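Local structure of DNA polymerase III subunit beta (Deinococcus radiodurans, 4TRT) at residues A[237-240]-A[241-244]; A[316-319]-A[320-324]. The protein probably acts as a sliding clamp, forming a ring-shaped head-to-tail homodimer around DNA that tethers polymerases to the template and gives them processivity. All coordinates share one frame; numbering follows the deposited sequence.

Contact 1. Residues A[237-240]-A[241-244]; sequences DYER and VIPK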
loop_
_atom_site.group_PDB
_atom_site.type_symbol
_atom_site.label_atom_id
_atom_site.label_comp_id
_atom_site.label_asym_id
_atom_site.label_seq_id
_atom_site.Cartn_x
_atom_site.Cartn_y
_atom_site.Cartn_z
ATOM N N ASP A 237 35.984 -16.575 -5.725
ATOM C CA ASP A 237 35.719 -18.011 -5.659
ATOM C C ASP A 237 34.769 -18.329 -4.493
ATOM O O ASP A 237 35.200 -18.672 -3.401
ATOM C CB ASP A 237 37.033 -18.792 -5.544
ATOM C CG ASP A 237 36.838 -20.308 -5.646
ATOM O OD1 ASP A 237 35.709 -20.756 -5.914
ATOM O OD2 ASP A 237 37.817 -21.063 -5.449
ATOM N N TYR A 238 33.475 -18.203 -4.752
ATOM C CA TYR A 238 32.421 -18.504 -3.764
ATOM C C TYR A 238 32.377 -19.983 -3.340
ATOM O O TYR A 238 31.865 -20.284 -2.261
ATOM C CB TYR A 238 31.036 -18.058 -4.283
ATOM C CG TYR A 238 30.612 -18.756 -5.552
ATOM C CD1 TYR A 238 29.945 -19.971 -5.510
ATOM C CD2 TYR A 238 30.891 -18.206 -6.794
ATOM C CE1 TYR A 238 29.576 -20.633 -6.662
ATOM C CE2 TYR A 238 30.511 -18.851 -7.959
ATOM C CZ TYR A 238 29.863 -20.065 -7.891
ATOM O OH TYR A 238 29.510 -20.737 -9.034
ATOM N N GLU A 239 32.908 -20.897 -4.168
ATOM C CA GLU A 239 32.963 -22.323 -3.816
ATOM C C GLU A 239 33.666 -22.544 -2.496
ATOM O O GLU A 239 33.296 -23.444 -1.745
ATOM C CB GLU A 239 33.704 -23.161 -4.867
ATOM C CG GLU A 239 32.934 -23.407 -6.150
ATOM C CD GLU A 239 31.672 -24.224 -5.943
ATOM O OE1 GLU A 239 31.598 -25.004 -4.963
ATOM O OE2 GLU A 239 30.753 -24.077 -6.770
ATOM N N ARG A 240 34.689 -21.731 -2.232
ATOM C CA ARG A 240 35.502 -21.869 -1.026
ATOM C C ARG A 240 34.705 -21.659 0.257
ATOM O O ARG A 240 35.090 -22.181 1.286
ATOM C CB ARG A 240 36.697 -20.878 -1.016
ATOM C CG ARG A 240 37.748 -21.051 -2.108
ATOM C CD ARG A 240 39.041 -20.308 -1.761
ATOM N NE ARG A 240 39.891 -21.041 -0.813
ATOM C CZ ARG A 240 41.026 -20.564 -0.298
ATOM N NH1 ARG A 240 41.437 -19.336 -0.605
ATOM N NH2 ARG A 240 41.752 -21.311 0.539
ATOM N N VAL A 241 33.619 -20.889 0.207
ATOM C CA VAL A 241 32.826 -20.617 1.417
ATOM C C VAL A 241 31.584 -21.516 1.546
ATOM O O VAL A 241 30.814 -21.375 2.512
ATOM C CB VAL A 241 32.425 -19.119 1.525
ATOM C CG1 VAL A 241 33.666 -18.221 1.532
ATOM C CG2 VAL A 241 31.460 -18.703 0.415
ATOM N N ILE A 242 31.402 -22.443 0.595
ATOM C CA ILE A 242 30.312 -23.430 0.656
ATOM C C ILE A 242 30.775 -24.658 1.444
ATOM O O ILE A 242 31.755 -25.294 1.079
ATOM C CB ILE A 242 29.861 -23.893 -0.748
ATOM C CG1 ILE A 242 29.349 -22.733 -1.577
ATOM C CG2 ILE A 242 28.730 -24.911 -0.655
ATOM C CD1 ILE A 242 28.978 -23.125 -2.995
ATOM N N PRO A 243 30.061 -25.008 2.527
ATOM C CA PRO A 243 30.492 -26.141 3.358
ATOM C C PRO A 243 30.233 -27.494 2.689
ATOM O O PRO A 243 29.169 -27.701 2.137
ATOM C CB PRO A 243 29.633 -25.986 4.618
ATOM C CG PRO A 243 28.397 -25.306 4.140
ATOM C CD PRO A 243 28.827 -24.380 3.034
ATOM N N LYS A 244 31.204 -28.396 2.724
ATOM C CA LYS A 244 31.027 -29.743 2.169
ATOM C C LYS A 244 31.027 -30.828 3.238
ATOM O O LYS A 244 30.660 -31.956 2.936
ATOM C CB LYS A 244 32.086 -30.078 1.112
ATOM C CG LYS A 244 31.828 -29.510 -0.264
ATOM C CD LYS A 244 31.944 -28.000 -0.286
ATOM C CE LYS A 244 31.955 -27.424 -1.709
ATOM N NZ LYS A 244 32.750 -26.167 -1.750
#

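Contact 2. Residues A[316-319]-A[320-324]; sequences NARH and VLDAL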
loop_
_atom_site.group_PDB
_atom_site.type_symbol
_atom_site.label_atom_id
_atom_site.label_comp_id
_atom_site.label_asym_id
_atom_site.label_seq_id
_atom_site.Cartn_x
_atom_site.Cartn_y
_atom_site.Cartn_z
ATOM N N ASN A 316 21.114 -14.657 11.945
ATOM C CA ASN A 316 20.346 -13.440 11.647
ATOM C C ASN A 316 19.007 -13.869 11.032
ATOM O O ASN A 316 18.974 -14.347 9.881
ATOM C CB ASN A 316 21.166 -12.567 10.674
ATOM C CG ASN A 316 20.519 -11.231 10.349
ATOM O OD1 ASN A 316 19.293 -11.087 10.281
ATOM N ND2 ASN A 316 21.359 -10.242 10.122
ATOM N N ALA A 317 17.912 -13.696 11.784
ATOM C CA ALA A 317 16.573 -14.101 11.304
ATOM C C ALA A 317 16.179 -13.480 9.953
ATOM O O ALA A 317 15.504 -14.125 9.142
ATOM C CB ALA A 317 15.495 -13.790 12.346
ATOM N N ARG A 318 16.570 -12.243 9.711
ATOM C CA ARG A 318 16.259 -11.599 8.438
ATOM C C ARG A 318 16.969 -12.316 7.287
ATOM O O ARG A 318 16.383 -12.536 6.223
ATOM C CB ARG A 318 16.645 -10.104 8.435
ATOM C CG ARG A 318 16.400 -9.449 7.068
ATOM C CD ARG A 318 16.572 -7.937 7.091
ATOM N NE ARG A 318 15.680 -7.259 8.040
ATOM C CZ ARG A 318 14.387 -6.991 7.837
ATOM N NH1 ARG A 318 13.777 -7.357 6.710
ATOM N NH2 ARG A 318 13.688 -6.360 8.780
ATOM N N HIS A 319 18.232 -12.675 7.502
ATOM C CA HIS A 319 18.990 -13.438 6.495
ATOM C C HIS A 319 18.423 -14.820 6.316
ATOM O O HIS A 319 18.441 -15.359 5.216
ATOM C CB HIS A 319 20.480 -13.449 6.824
ATOM C CG HIS A 319 21.105 -12.062 6.758
ATOM N ND1 HIS A 319 22.429 -11.848 6.871
ATOM C CD2 HIS A 319 20.519 -10.800 6.571
ATOM C CE1 HIS A 319 22.678 -10.525 6.776
ATOM N NE2 HIS A 319 21.508 -9.885 6.587
ATOM N N VAL A 320 17.877 -15.392 7.381
ATOM C CA VAL A 320 17.226 -16.704 7.305
ATOM C C VAL A 320 16.019 -16.616 6.371
ATOM O O VAL A 320 15.852 -17.451 5.475
ATOM C CB VAL A 320 16.801 -17.240 8.696
ATOM C CG1 VAL A 320 15.838 -18.406 8.537
ATOM C CG2 VAL A 320 18.018 -17.673 9.511
ATOM N N LEU A 321 15.191 -15.602 6.575
ATOM C CA LEU A 321 13.998 -15.413 5.759
ATOM C C LEU A 321 14.366 -15.106 4.314
ATOM O O LEU A 321 13.717 -15.625 3.393
ATOM C CB LEU A 321 13.096 -14.327 6.337
ATOM C CG LEU A 321 12.442 -14.697 7.679
ATOM C CD1 LEU A 321 11.572 -13.558 8.179
ATOM C CD2 LEU A 321 11.637 -15.988 7.563
ATOM N N ASP A 322 15.404 -14.292 4.107
ATOM C CA ASP A 322 15.933 -14.042 2.751
ATOM C C ASP A 322 16.276 -15.373 2.084
ATOM O O ASP A 322 15.890 -15.622 0.945
ATOM C CB ASP A 322 17.233 -13.224 2.777
ATOM C CG ASP A 322 17.038 -11.760 3.113
ATOM O OD1 ASP A 322 15.927 -11.223 3.009
ATOM O OD2 ASP A 322 18.061 -11.123 3.457
ATOM N N ALA A 323 17.033 -16.212 2.796
ATOM C CA ALA A 323 17.542 -17.464 2.246
ATOM C C ALA A 323 16.414 -18.465 1.953
ATOM O O ALA A 323 16.473 -19.184 0.957
ATOM C CB ALA A 323 18.578 -18.079 3.183
ATOM N N LEU A 324 15.407 -18.512 2.821
ATOM C CA LEU A 324 14.273 -19.419 2.647
ATOM C C LEU A 324 13.274 -18.997 1.586
ATOM O O LEU A 324 12.483 -19.832 1.105
ATOM C CB LEU A 324 13.521 -19.607 3.965
ATOM C CG LEU A 324 14.302 -20.328 5.048
ATOM C CD1 LEU A 324 13.473 -20.321 6.322
ATOM C CD2 LEU A 324 14.636 -21.753 4.606
#

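Contact 1. Residues A[237-240]-A[241-244]
Val241 N donates to Tyr238 O at 3.1 Å and Ile242 N to Glu239 O at 3.2 Å, two consecutive i to i+3 bonds that define a short 3-10 turn. The side chains of Tyr238 and Ile242 lie alongside each other and point the same way, with Ile242 CD1 at the ring edge, 4.1 Å from Tyr238 CD1. With CG placed between its backbone N and carbonyl carbon (chi1 61°), the tyrosine ring stands beside the isoleucine; its hydroxyl is hydrogen-bonded farther on, to Glu159 and Arg166. In Glu239 the bend at chi2 (-64°) turns OE1 toward Ile242 CD1, 3.8 Å away. Lys244 reaches back from beyond Pro243, crossing Glu239 at about a right angle. Its NZ donates to Ile242 O at 3.1 Å and forms a long salt bridge of 3.6 Å with Glu239 OE1; the same nitrogen, Lys244 NZ, lies 2.8 Å from Glu239 O. The apolar flank faces the sheet instead: Tyr238 and Ile242 touch Ile177 of strand 175-181, Val241 touches Val175 of the same strand, and Ile242 also meets Ile343 of strand 342-346 and Val356 of strand 353-357. The whole is a single 3-10 turn, its apolar residues packed on a sheet, in the connection between strands 224-229 and 248-253, which links the central and C-terminal domains of the beta sliding clamp.

Contact 2. Residues A[316-319]-A[320-324]
His319 and Asp322 both set CG opposite their own carbonyl carbon and beside the backbone N (chi1 -73° in Asp322), and their side chains therefore run side by side in the same direction. Ring and carboxylate planes differ by only 20°, and Asp322 OD2 approaches His319 CD2 obliquely at 4.0 Å, a van der Waals contact. The carboxylate also folds back against the preceding turn, its CG 3.3 Å from Arg318 O, whose carbonyl is engaged by Asp322 N. OD2 has its main partner elsewhere, in a salt bridge to Arg174, a residue that also touches His319. Replacing Asp322 by an alanine is likely to leave Arg174 without its carboxylate mate and to open a gap beside His319 CD2.

At the start of the helix Asn316 is the N-cap. Its CG lies trans to the backbone N (chi1 -176°), which brings OD1 over the first turn to accept two weak bonds, from Arg318 N at 3.0 Å and from His319 N at 3.4 Å; Asn274 ND2 donates to the same oxygen. The other end of this amide has a separate role, with ND2 3.5 Å above the His319 ring plane and over its centre. Four successive i to i+4 bonds, from Val320 N to Asn316 O through Ala323 N to His319 O, establish regular alpha-helix from the cap onward.

Helix 317-324 follows directly on strand 310-316. Val320 and Leu321 pack on Val261 of helix 254-265 and Leu324 on Leu257, Val320 also reaches Phe278 of strand 275-281, and Ala323 rests on Ala355 and Met357 of strand 353-357.

Contacts 1 and 2 both belong to the C-terminal domain of the clamp, yet they do not touch: their centres are 19 Å apart and their nearest atoms about 12 Å. Contact 1 is a surface turn, with one buried residue among six that meet, whereas contact 2 is partly buried, with three of eight. Both reach strand 353-357, at Val356 from 237-244 and at Ala355 and Met357 from 316-324, making that strand their common element. Their backbone bonding differs, i to i+3 against i to i+4. Charge differs likewise: a lysine pairs locally with a glutamate in contact 1, while the aspartate of contact 2 pairs with an arginine elsewhere in the chain.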